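Side-chain contacts in esterase (PDB 3H2G), which hydrolyses ester bonds as a cell-wall-degrading enzyme with which the bacterium Xanthomonas oryzae attacks rice: residues L68-E73 with G77-L82; D217-S222 with S300-N305; G254-D259 with P296-D301. One frame throughout, in Å; residues are numbered along the deposited sequence.

Contact 1: residues L68-E73 with G77-L82; sequences LIPGGE and GPYPLL
P70 sets its ring on the face of Y79 in a CH-pi contact at one end of the strands in the alpha/beta-hydrolase sheet. CG does the touching: it sits 3.6 Å from the centroid of the phenol ring and 5° off the ring normal, nearly over the middle. The two side chains slide past each other in opposite directions, and the phenol end runs on alongside the backbone of P70 and G71. There Y79 OH comes within 3.6 Å of P70 O and 3.8 Å of G71 CA; its hydrogen bond, however, goes to C75 O in the short link between the strands. The opposite face of the ring is occupied too. G77 CA lies 3.5 Å above that plane, offset toward the rim, so the tyrosine is sandwiched between proline and glycine.

The first torsion of Y79 fits this arrangement: CG is anti to its own carbonyl carbon (chi1 -46°), beside the backbone N, which leaves one face to P70 and the other to G77.

Strands 60-71 and 79-85 are not neighbours in the sheet. Strand 119-123 runs between them, and V119, the first residue of that middle strand, touches both P70 and Y79. C42 and C75 also pack on P70; a disulfide between these two cysteines is known from a crystal structure of this protein. Beyond Y79, T164 adds to the packing, and the backbone of Y79 bonds to P165 and S167. Just before the strand, the peptide bond joining G77 C to P78 N is cis.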
ATOM      1  N   LEU A  68       8.954  12.916   4.157  1.00  5.20           N
ATOM      2  CA  LEU A  68      10.349  13.026   3.735  1.00  4.79           C
ATOM      3  C   LEU A  68      10.480  14.330   2.960  1.00  6.30           C
ATOM      4  O   LEU A  68       9.769  14.550   1.977  1.00  6.58           O
ATOM      5  CB  LEU A  68      10.735  11.832   2.855  1.00  4.93           C
ATOM      6  CG  LEU A  68      10.518  10.456   3.495  1.00  4.27           C
ATOM      7  CD1 LEU A  68      10.941   9.356   2.523  1.00  6.40           C
ATOM      8  CD2 LEU A  68      11.319  10.358   4.789  1.00  5.27           C
ATOM      9  N   ILE A  69      11.380  15.196   3.412  1.00  6.88           N
ATOM     10  CA  ILE A  69      11.577  16.496   2.777  1.00  6.43           C
ATOM     11  C   ILE A  69      12.961  16.635   2.160  1.00  6.08           C
ATOM     12  O   ILE A  69      13.973  16.473   2.846  1.00  3.39           O
ATOM     13  CB  ILE A  69      11.391  17.638   3.804  1.00  6.65           C
ATOM     14  CG1 ILE A  69      10.046  17.482   4.518  1.00 10.47           C
ATOM     15  CG2 ILE A  69      11.474  18.991   3.106  1.00  7.79           C
ATOM     16  CD1 ILE A  69       9.805  18.520   5.605  1.00 11.49           C
ATOM     17  N   PRO A  70      13.024  16.940   0.853  1.00  5.94           N
ATOM     18  CA  PRO A  70      14.310  17.103   0.171  1.00  6.10           C
ATOM     19  C   PRO A  70      14.844  18.517   0.382  1.00  5.90           C
ATOM     20  O   PRO A  70      14.087  19.433   0.707  1.00  6.65           O
ATOM     21  CB  PRO A  70      13.954  16.842  -1.287  1.00  7.71           C
ATOM     22  CG  PRO A  70      12.600  17.472  -1.388  1.00  8.47           C
ATOM     23  CD  PRO A  70      11.910  17.000  -0.114  1.00  6.60           C
ATOM     24  N   GLY A  71      16.147  18.682   0.194  1.00  4.70           N
ATOM     25  CA  GLY A  71      16.767  19.987   0.347  1.00  6.35           C
ATOM     26  C   GLY A  71      18.222  19.892  -0.064  1.00  7.67           C
ATOM     27  O   GLY A  71      18.757  18.790  -0.178  1.00  9.07           O
ATOM     28  N   GLY A  72      18.866  21.031  -0.303  1.00  8.61           N
ATOM     29  CA  GLY A  72      20.267  21.000  -0.688  1.00 10.53           C
ATOM     30  C   GLY A  72      20.634  22.012  -1.755  1.00 12.31           C
ATOM     31  O   GLY A  72      19.772  22.487  -2.489  1.00 12.20           O
ATOM     32  N   GLU A  73      21.923  22.329  -1.844  1.00 14.23           N
ATOM     33  CA  GLU A  73      22.422  23.299  -2.817  1.00 17.71           C
ATOM     34  C   GLU A  73      22.119  22.933  -4.269  1.00 18.68           C
ATOM     35  O   GLU A  73      21.954  23.812  -5.113  1.00 21.44           O
ATOM     36  CB  GLU A  73      23.932  23.482  -2.645  1.00 19.46           C
ATOM     37  CG  GLU A  73      24.711  22.181  -2.583  1.00 24.09           C
ATOM     38  CD  GLU A  73      26.209  22.401  -2.512  1.00 28.05           C
ATOM     39  OE1 GLU A  73      26.650  23.252  -1.710  1.00 29.77           O
ATOM     40  OE2 GLU A  73      26.946  21.717  -3.253  1.00 31.12           O
ATOM     41  N   GLY A  77      13.812  24.024  -4.599  1.00 17.71           N
ATOM     42  CA  GLY A  77      12.453  23.681  -4.984  1.00 15.43           C
ATOM     43  C   GLY A  77      12.045  24.378  -6.271  1.00 14.68           C
ATOM     44  O   GLY A  77      12.903  24.923  -6.970  1.00 12.81           O
ATOM     45  N   PRO A  78      10.745  24.380  -6.619  1.00 12.50           N
ATOM     46  CA  PRO A  78       9.638  23.765  -5.877  1.00 10.65           C
ATOM     47  C   PRO A  78       9.657  22.251  -6.070  1.00  8.64           C
ATOM     48  O   PRO A  78      10.213  21.759  -7.049  1.00  7.72           O
ATOM     49  CB  PRO A  78       8.392  24.391  -6.511  1.00 11.62           C
ATOM     50  CG  PRO A  78       8.905  25.614  -7.217  1.00 15.06           C
ATOM     51  CD  PRO A  78      10.229  25.171  -7.747  1.00 13.50           C
ATOM     52  N   TYR A  79       9.027  21.525  -5.151  1.00  8.28           N
ATOM     53  CA  TYR A  79       9.001  20.066  -5.223  1.00  5.79           C
ATOM     54  C   TYR A  79       7.601  19.507  -5.393  1.00  5.22           C
ATOM     55  O   TYR A  79       6.631  20.066  -4.887  1.00  4.83           O
ATOM     56  CB  TYR A  79       9.562  19.454  -3.937  1.00  6.32           C
ATOM     57  CG  TYR A  79      10.849  20.061  -3.447  1.00  6.73           C
ATOM     58  CD1 TYR A  79      12.034  19.901  -4.160  1.00  7.00           C
ATOM     59  CD2 TYR A  79      10.882  20.792  -2.262  1.00  7.81           C
ATOM     60  CE1 TYR A  79      13.229  20.457  -3.701  1.00  7.37           C
ATOM     61  CE2 TYR A  79      12.067  21.351  -1.793  1.00  9.53           C
ATOM     62  CZ  TYR A  79      13.236  21.180  -2.518  1.00  8.58           C
ATOM     63  OH  TYR A  79      14.405  21.740  -2.059  1.00 10.42           O
ATOM     64  N   PRO A  80       7.478  18.383  -6.111  1.00  5.08           N
ATOM     65  CA  PRO A  80       6.160  17.773  -6.299  1.00  5.25           C
ATOM     66  C   PRO A  80       5.854  17.032  -4.991  1.00  6.09           C
ATOM     67  O   PRO A  80       6.774  16.693  -4.242  1.00  5.80           O
ATOM     68  CB  PRO A  80       6.391  16.815  -7.464  1.00  5.83           C
ATOM     69  CG  PRO A  80       7.812  16.373  -7.246  1.00  6.03           C
ATOM     70  CD  PRO A  80       8.505  17.679  -6.903  1.00  6.05           C
ATOM     71  N   LEU A  81       4.577  16.802  -4.710  1.00  6.85           N
ATOM     72  CA  LEU A  81       4.174  16.098  -3.497  1.00  5.51           C
ATOM     73  C   LEU A  81       3.697  14.702  -3.874  1.00  6.37           C
ATOM     74  O   LEU A  81       2.701  14.552  -4.580  1.00  8.58           O
ATOM     75  CB  LEU A  81       3.044  16.852  -2.789  1.00  6.26           C
ATOM     76  CG  LEU A  81       2.490  16.196  -1.518  1.00  8.61           C
ATOM     77  CD1 LEU A  81       3.581  16.115  -0.470  1.00 12.03           C
ATOM     78  CD2 LEU A  81       1.308  17.003  -0.990  1.00 12.38           C
ATOM     79  N   LEU A  82       4.410  13.683  -3.400  1.00  5.54           N
ATOM     80  CA  LEU A  82       4.064  12.297  -3.700  1.00  6.84           C
ATOM     81  C   LEU A  82       3.461  11.572  -2.500  1.00  6.38           C
ATOM     82  O   LEU A  82       4.116  11.412  -1.471  1.00  6.12           O
ATOM     83  CB  LEU A  82       5.311  11.538  -4.171  1.00  8.67           C
ATOM     84  CG  LEU A  82       5.148  10.039  -4.443  1.00 11.12           C
ATOM     85  CD1 LEU A  82       4.201   9.829  -5.610  1.00 12.78           C
ATOM     86  CD2 LEU A  82       6.511   9.425  -4.750  1.00 14.62           C
TER

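Contact 2: residues D217-S222 with S300-N305; sequences DSWSGS and SDFPSN
The six-membered ring of the W219 indole and the phenyl ring of F302 are stacked face to face, centroids 4.0 Å apart and planes inclined by 30°. F302 CD2 comes down over the middle of the indole, 3.3 Å from W219 CD2, whereas W219 CZ3 lies over the phenyl nearer its rim. Y299 stacks on the other indole face. P303 meets the pyrrole end obliquely, its CD 3.6 Å from W219 CD1.

Both aromatic side chains leave the backbone with CG anti to N (chi1 -161° for W219, 180° for F302), which carries the rings out into the gap between the two segments. F302 packs on F215 and L216 of helix 211-218 and meets the ring of F310.

The proline breaks the regular bonding of helix 296-304, which kinks where P303 N has no bond to the preceding turn. Side chains add bonds around the kink: S304 OG donates to S300 O over 2.8 Å, and N305 ND2 reaches the syn side of D301 OD1 over 3.0 Å.

No hydrogen bond joins the segments. Stacking holds the indole on both faces, and the 2.9 Å bond from W219 NE1 to Y299 O, in the same helix, fixes its rotation.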
ATOM      1  N   ASP A 217      -8.325 -16.674  -7.764  1.00  4.51           N
ATOM      2  CA  ASP A 217      -7.248 -17.307  -8.520  1.00  6.16           C
ATOM      3  C   ASP A 217      -6.214 -18.061  -7.684  1.00  6.17           C
ATOM      4  O   ASP A 217      -5.665 -19.070  -8.139  1.00  6.49           O
ATOM      5  CB  ASP A 217      -6.533 -16.273  -9.396  1.00  7.86           C
ATOM      6  CG  ASP A 217      -7.430 -15.708 -10.486  1.00 10.31           C
ATOM      7  OD1 ASP A 217      -8.506 -16.291 -10.738  1.00  9.75           O
ATOM      8  OD2 ASP A 217      -7.055 -14.686 -11.096  1.00 11.08           O
ATOM      9  N   SER A 218      -5.949 -17.581  -6.472  1.00  5.72           N
ATOM     10  CA  SER A 218      -4.961 -18.217  -5.597  1.00  7.44           C
ATOM     11  C   SER A 218      -5.572 -19.009  -4.445  1.00  7.66           C
ATOM     12  O   SER A 218      -4.847 -19.493  -3.579  1.00  6.27           O
ATOM     13  CB  SER A 218      -4.024 -17.159  -4.998  1.00  7.49           C
ATOM     14  OG  SER A 218      -3.272 -16.496  -5.998  1.00  9.61           O
ATOM     15  N   TRP A 219      -6.893 -19.157  -4.438  1.00  7.74           N
ATOM     16  CA  TRP A 219      -7.561 -19.851  -3.340  1.00  6.73           C
ATOM     17  C   TRP A 219      -7.046 -21.254  -3.003  1.00  7.19           C
ATOM     18  O   TRP A 219      -7.027 -21.640  -1.832  1.00  6.63           O
ATOM     19  CB  TRP A 219      -9.071 -19.909  -3.598  1.00  7.87           C
ATOM     20  CG  TRP A 219      -9.865 -20.173  -2.354  1.00  8.64           C
ATOM     21  CD1 TRP A 219     -10.588 -21.295  -2.061  1.00  7.78           C
ATOM     22  CD2 TRP A 219      -9.998 -19.302  -1.222  1.00  7.51           C
ATOM     23  NE1 TRP A 219     -11.160 -21.177  -0.816  1.00  7.10           N
ATOM     24  CE2 TRP A 219     -10.813 -19.965  -0.279  1.00  7.84           C
ATOM     25  CE3 TRP A 219      -9.504 -18.026  -0.913  1.00  9.17           C
ATOM     26  CZ2 TRP A 219     -11.150 -19.395   0.955  1.00  7.58           C
ATOM     27  CZ3 TRP A 219      -9.839 -17.458   0.314  1.00  8.41           C
ATOM     28  CH2 TRP A 219     -10.656 -18.145   1.233  1.00 10.07           C
ATOM     29  N   SER A 220      -6.626 -22.014  -4.012  1.00  7.37           N
ATOM     30  CA  SER A 220      -6.127 -23.370  -3.786  1.00  8.64           C
ATOM     31  C   SER A 220      -4.751 -23.370  -3.126  1.00 10.27           C
ATOM     32  O   SER A 220      -4.289 -24.401  -2.628  1.00  9.42           O
ATOM     33  CB  SER A 220      -6.037 -24.133  -5.112  1.00  9.96           C
ATOM     34  OG  SER A 220      -4.986 -23.623  -5.919  1.00  9.29           O
ATOM     35  N   GLY A 221      -4.101 -22.212  -3.133  1.00  8.73           N
ATOM     36  CA  GLY A 221      -2.777 -22.104  -2.553  1.00  9.82           C
ATOM     37  C   GLY A 221      -1.751 -21.795  -3.628  1.00  9.52           C
ATOM     38  O   GLY A 221      -0.601 -21.467  -3.337  1.00 11.29           O
ATOM     39  N   SER A 222      -2.166 -21.910  -4.883  1.00  8.50           N
ATOM     40  CA  SER A 222      -1.283 -21.622  -6.003  1.00  9.16           C
ATOM     41  C   SER A 222      -2.099 -21.014  -7.126  1.00  9.57           C
ATOM     42  O   SER A 222      -3.318 -21.177  -7.182  1.00  9.56           O
ATOM     43  CB  SER A 222      -0.597 -22.898  -6.503  1.00 11.06           C
ATOM     44  OG  SER A 222      -1.517 -23.746  -7.169  1.00 17.08           O
ATOM     45  N   SER A 300     -14.768 -24.434   0.561  1.00  6.47           N
ATOM     46  CA  SER A 300     -15.334 -24.833  -0.723  1.00  7.08           C
ATOM     47  C   SER A 300     -16.345 -23.802  -1.226  1.00  6.75           C
ATOM     48  O   SER A 300     -16.515 -23.627  -2.434  1.00  6.35           O
ATOM     49  CB  SER A 300     -16.005 -26.209  -0.619  1.00  9.63           C
ATOM     50  OG  SER A 300     -17.147 -26.172   0.218  1.00 11.60           O
ATOM     51  N   ASP A 301     -16.996 -23.110  -0.294  1.00  5.88           N
ATOM     52  CA  ASP A 301     -18.005 -22.105  -0.630  1.00  6.05           C
ATOM     53  C   ASP A 301     -17.448 -20.841  -1.286  1.00  5.71           C
ATOM     54  O   ASP A 301     -18.019 -20.328  -2.250  1.00  4.94           O
ATOM     55  CB  ASP A 301     -18.778 -21.704   0.630  1.00  6.87           C
ATOM     56  CG  ASP A 301     -19.968 -20.811   0.327  1.00  9.10           C
ATOM     57  OD1 ASP A 301     -20.938 -21.300  -0.291  1.00  7.00           O
ATOM     58  OD2 ASP A 301     -19.935 -19.620   0.706  1.00  9.72           O
ATOM     59  N   PHE A 302     -16.336 -20.336  -0.766  1.00  5.92           N
ATOM     60  CA  PHE A 302     -15.754 -19.116  -1.311  1.00  6.36           C
ATOM     61  C   PHE A 302     -15.558 -19.104  -2.832  1.00  6.82           C
ATOM     62  O   PHE A 302     -16.060 -18.213  -3.518  1.00  7.41           O
ATOM     63  CB  PHE A 302     -14.417 -18.810  -0.625  1.00  6.53           C
ATOM     64  CG  PHE A 302     -13.750 -17.563  -1.136  1.00  4.44           C
ATOM     65  CD1 PHE A 302     -14.162 -16.308  -0.696  1.00  5.50           C
ATOM     66  CD2 PHE A 302     -12.737 -17.640  -2.084  1.00  5.25           C
ATOM     67  CE1 PHE A 302     -13.573 -15.145  -1.196  1.00  5.42           C
ATOM     68  CE2 PHE A 302     -12.140 -16.485  -2.594  1.00  5.07           C
ATOM     69  CZ  PHE A 302     -12.560 -15.234  -2.147  1.00  4.24           C
ATOM     70  N   PRO A 303     -14.829 -20.092  -3.383  1.00  7.53           N
ATOM     71  CA  PRO A 303     -14.594 -20.127  -4.832  1.00  6.85           C
ATOM     72  C   PRO A 303     -15.769 -20.505  -5.733  1.00  8.98           C
ATOM     73  O   PRO A 303     -15.731 -20.257  -6.940  1.00  9.08           O
ATOM     74  CB  PRO A 303     -13.442 -21.120  -4.962  1.00  8.36           C
ATOM     75  CG  PRO A 303     -13.753 -22.110  -3.881  1.00  7.54           C
ATOM     76  CD  PRO A 303     -14.131 -21.207  -2.714  1.00  7.24           C
ATOM     77  N   SER A 304     -16.807 -21.095  -5.152  1.00  7.72           N
ATOM     78  CA  SER A 304     -17.958 -21.534  -5.933  1.00  8.95           C
ATOM     79  C   SER A 304     -19.234 -20.734  -5.717  1.00  9.13           C
ATOM     80  O   SER A 304     -20.200 -20.887  -6.470  1.00  9.88           O
ATOM     81  CB  SER A 304     -18.243 -23.008  -5.632  1.00 10.40           C
ATOM     82  OG  SER A 304     -18.620 -23.187  -4.273  1.00 10.59           O
ATOM     83  N   ASN A 305     -19.239 -19.874  -4.705  1.00  7.35           N
ATOM     84  CA  ASN A 305     -20.432 -19.099  -4.389  1.00  6.16           C
ATOM     85  C   ASN A 305     -20.191 -17.594  -4.332  1.00  6.32           C
ATOM     86  O   ASN A 305     -19.643 -17.080  -3.356  1.00  5.39           O
ATOM     87  CB  ASN A 305     -20.988 -19.573  -3.046  1.00  6.97           C
ATOM     88  CG  ASN A 305     -22.379 -19.053  -2.773  1.00  7.29           C
ATOM     89  OD1 ASN A 305     -22.925 -18.268  -3.551  1.00  5.33           O
ATOM     90  ND2 ASN A 305     -22.966 -19.491  -1.665  1.00  6.37           N
TER

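Contact 3: residues G254-D259 with P296-D301; sequences GQVFQD and PGFYSD
V256 presses one methyl, CG1, onto the face of F298, and this is the tight part of the contact. CG1 stands 3.6 Å from the ring centroid and 16° off the normal, a CH-pi contact, with F298 CD2 the nearest ring atom at 3.5 Å. The methyl points there because it is anti to the backbone N (chi1 175°). It also lies 3.8 Å above the plane of the F257 ring, offset toward that ring's rim, so a single methyl serves two phenyl groups.

Toward solvent the packing slackens. Q258 crosses P296 at about a right angle, NE2 no closer than 3.9 Å to P296 CD, and that amide nitrogen bonds to F294 O, and weakly to K291 O. One water bridges the backbones: it donates to Q255 O over 2.8 Å and accepts a weak bond from F298 N at 3.0 Å, giving a partner to an N-H of the first helical turn.

The loop 254-259 follows helix 231-246 and leads to helix 261-264. Its backbone bonds, V256 with Q295 and Q258 with Y293, tie it to the chain just before helix 296-304, while I239 of helix 231-246 packs against both F257 and F298.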
ATOM      1  N   GLY A 254     -14.828 -19.259  14.624  1.00  6.55           N
ATOM      2  CA  GLY A 254     -14.950 -20.686  14.376  1.00  6.44           C
ATOM      3  C   GLY A 254     -15.828 -21.028  13.185  1.00  6.61           C
ATOM      4  O   GLY A 254     -15.812 -22.157  12.695  1.00  7.20           O
ATOM      5  N   GLN A 255     -16.610 -20.060  12.720  1.00  6.09           N
ATOM      6  CA  GLN A 255     -17.474 -20.283  11.564  1.00  6.47           C
ATOM      7  C   GLN A 255     -16.625 -20.398  10.302  1.00  7.02           C
ATOM      8  O   GLN A 255     -17.011 -21.059   9.332  1.00  6.84           O
ATOM      9  CB  GLN A 255     -18.453 -19.118  11.393  1.00  7.61           C
ATOM     10  CG  GLN A 255     -19.548 -19.054  12.447  1.00  7.72           C
ATOM     11  CD  GLN A 255     -20.405 -17.810  12.313  1.00  8.05           C
ATOM     12  OE1 GLN A 255     -20.952 -17.528  11.244  1.00  9.99           O
ATOM     13  NE2 GLN A 255     -20.528 -17.059  13.397  1.00  4.93           N
ATOM     14  N   VAL A 256     -15.457 -19.764  10.337  1.00  5.92           N
ATOM     15  CA  VAL A 256     -14.552 -19.736   9.194  1.00  6.10           C
ATOM     16  C   VAL A 256     -13.239 -20.502   9.364  1.00  6.11           C
ATOM     17  O   VAL A 256     -12.733 -21.081   8.401  1.00  5.41           O
ATOM     18  CB  VAL A 256     -14.219 -18.268   8.820  1.00  6.96           C
ATOM     19  CG1 VAL A 256     -13.176 -18.222   7.708  1.00  8.73           C
ATOM     20  CG2 VAL A 256     -15.492 -17.543   8.394  1.00  7.29           C
ATOM     21  N   PHE A 257     -12.689 -20.504  10.576  1.00  6.14           N
ATOM     22  CA  PHE A 257     -11.420 -21.184  10.830  1.00  7.35           C
ATOM     23  C   PHE A 257     -11.583 -22.398  11.733  1.00  7.62           C
ATOM     24  O   PHE A 257     -12.427 -22.409  12.630  1.00  6.24           O
ATOM     25  CB  PHE A 257     -10.415 -20.235  11.500  1.00  7.22           C
ATOM     26  CG  PHE A 257     -10.235 -18.918  10.789  1.00  8.58           C
ATOM     27  CD1 PHE A 257     -11.081 -17.846  11.054  1.00  6.10           C
ATOM     28  CD2 PHE A 257      -9.206 -18.746   9.866  1.00  8.68           C
ATOM     29  CE1 PHE A 257     -10.906 -16.617  10.412  1.00  7.24           C
ATOM     30  CE2 PHE A 257      -9.022 -17.523   9.218  1.00  8.99           C
ATOM     31  CZ  PHE A 257      -9.874 -16.457   9.494  1.00  7.00           C
ATOM     32  N   GLN A 258     -10.764 -23.417  11.494  1.00  6.70           N
ATOM     33  CA  GLN A 258     -10.795 -24.623  12.315  1.00  7.59           C
ATOM     34  C   GLN A 258     -10.003 -24.328  13.585  1.00  8.27           C
ATOM     35  O   GLN A 258      -9.282 -23.333  13.655  1.00  7.25           O
ATOM     36  CB  GLN A 258     -10.131 -25.792  11.578  1.00  6.26           C
ATOM     37  CG  GLN A 258     -10.868 -26.280  10.337  1.00  7.65           C
ATOM     38  CD  GLN A 258     -10.247 -27.546   9.770  1.00  9.69           C
ATOM     39  OE1 GLN A 258      -9.954 -28.485  10.511  1.00 12.48           O
ATOM     40  NE2 GLN A 258     -10.050 -27.581   8.457  1.00  8.62           N
ATOM     41  N   ASP A 259     -10.141 -25.176  14.599  1.00 10.22           N
ATOM     42  CA  ASP A 259      -9.367 -24.971  15.815  1.00 10.06           C
ATOM     43  C   ASP A 259      -7.976 -25.523  15.520  1.00  9.45           C
ATOM     44  O   ASP A 259      -7.819 -26.375  14.644  1.00 10.30           O
ATOM     45  CB  ASP A 259      -9.995 -25.707  17.008  1.00 12.57           C
ATOM     46  CG  ASP A 259     -10.403 -27.131  16.680  1.00 16.57           C
ATOM     47  OD1 ASP A 259     -10.012 -27.649  15.611  1.00 18.72           O
ATOM     48  OD2 ASP A 259     -11.120 -27.737  17.507  1.00 18.26           O
ATOM     49  N   PRO A 296     -13.823 -26.562   6.212  1.00  7.18           N
ATOM     50  CA  PRO A 296     -14.078 -27.120   4.879  1.00  7.08           C
ATOM     51  C   PRO A 296     -15.259 -26.469   4.153  1.00  8.23           C
ATOM     52  O   PRO A 296     -15.215 -26.281   2.936  1.00  7.17           O
ATOM     53  CB  PRO A 296     -14.306 -28.602   5.167  1.00  6.33           C
ATOM     54  CG  PRO A 296     -13.414 -28.840   6.363  1.00  7.17           C
ATOM     55  CD  PRO A 296     -13.717 -27.633   7.219  1.00  5.78           C
ATOM     56  N   GLY A 297     -16.304 -26.128   4.902  1.00  7.62           N
ATOM     57  CA  GLY A 297     -17.471 -25.493   4.306  1.00  7.56           C
ATOM     58  C   GLY A 297     -17.136 -24.148   3.687  1.00  8.24           C
ATOM     59  O   GLY A 297     -17.445 -23.892   2.518  1.00  7.31           O
ATOM     60  N   PHE A 298     -16.504 -23.282   4.473  1.00  6.37           N
ATOM     61  CA  PHE A 298     -16.110 -21.958   4.004  1.00  5.75           C
ATOM     62  C   PHE A 298     -15.119 -22.082   2.849  1.00  6.23           C
ATOM     63  O   PHE A 298     -15.192 -21.345   1.860  1.00  6.02           O
ATOM     64  CB  PHE A 298     -15.449 -21.171   5.142  1.00  5.99           C
ATOM     65  CG  PHE A 298     -14.886 -19.837   4.718  1.00  5.45           C
ATOM     66  CD1 PHE A 298     -15.725 -18.748   4.493  1.00  7.40           C
ATOM     67  CD2 PHE A 298     -13.516 -19.677   4.534  1.00  8.65           C
ATOM     68  CE1 PHE A 298     -15.206 -17.514   4.091  1.00  8.22           C
ATOM     69  CE2 PHE A 298     -12.985 -18.450   4.131  1.00  8.75           C
ATOM     70  CZ  PHE A 298     -13.834 -17.366   3.910  1.00  9.30           C
ATOM     71  N   TYR A 299     -14.192 -23.025   2.978  1.00  5.63           N
ATOM     72  CA  TYR A 299     -13.165 -23.223   1.965  1.00  6.64           C
ATOM     73  C   TYR A 299     -13.715 -23.622   0.593  1.00  7.79           C
ATOM     74  O   TYR A 299     -13.188 -23.191  -0.434  1.00  6.86           O
ATOM     75  CB  TYR A 299     -12.139 -24.258   2.444  1.00  8.22           C
ATOM     76  CG  TYR A 299     -10.872 -24.245   1.616  1.00  7.94           C
ATOM     77  CD1 TYR A 299     -10.090 -23.091   1.524  1.00  9.81           C
ATOM     78  CD2 TYR A 299     -10.489 -25.360   0.878  1.00  9.94           C
ATOM     79  CE1 TYR A 299      -8.961 -23.050   0.708  1.00 12.54           C
ATOM     80  CE2 TYR A 299      -9.362 -25.331   0.059  1.00 12.44           C
ATOM     81  CZ  TYR A 299      -8.606 -24.174  -0.023  1.00 12.10           C
ATOM     82  OH  TYR A 299      -7.508 -24.138  -0.849  1.00 14.74           O
ATOM     83  N   SER A 300     -14.768 -24.434   0.561  1.00  6.47           N
ATOM     84  CA  SER A 300     -15.334 -24.833  -0.723  1.00  7.08           C
ATOM     85  C   SER A 300     -16.345 -23.802  -1.226  1.00  6.75           C
ATOM     86  O   SER A 300     -16.515 -23.627  -2.434  1.00  6.35           O
ATOM     87  CB  SER A 300     -16.005 -26.209  -0.619  1.00  9.63           C
ATOM     88  OG  SER A 300     -17.147 -26.172   0.218  1.00 11.60           O
ATOM     89  N   ASP A 301     -16.996 -23.110  -0.294  1.00  5.88           N
ATOM     90  CA  ASP A 301     -18.005 -22.105  -0.630  1.00  6.05           C
ATOM     91  C   ASP A 301     -17.448 -20.841  -1.286  1.00  5.71           C
ATOM     92  O   ASP A 301     -18.019 -20.328  -2.250  1.00  4.94           O
ATOM     93  CB  ASP A 301     -18.778 -21.704   0.630  1.00  6.87           C
ATOM     94  CG  ASP A 301     -19.968 -20.811   0.327  1.00  9.10           C
ATOM     95  OD1 ASP A 301     -20.938 -21.300  -0.291  1.00  7.00           O
ATOM     96  OD2 ASP A 301     -19.935 -19.620   0.706  1.00  9.72           O
TER
HETATM   97  O   HOH W   1     -17.578 -22.902   7.255  1.00  6.37           O

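Contact 1 comes first along the chain and stands apart, its centre about 46 Å and about 50 Å from the centres of contacts 2 and 3, on the opposite side of the molecule's centre. It lies at the ends of two strands of the central sheet. The other two, whose centres are about 12 Å apart, lie in the helical region inserted between strands 198-205 and 328-332, consistent with a cap on the hydrolase core. They share helix 296-304, including S300 and D301, and they touch directly: W219 O lies 2.7 Å from Y299 OH, a probable hydrogen bond, and W219 CH2 is 3.7 Å from F298 CE2. That one helix thus joins the chain around 219 to the loop around 256.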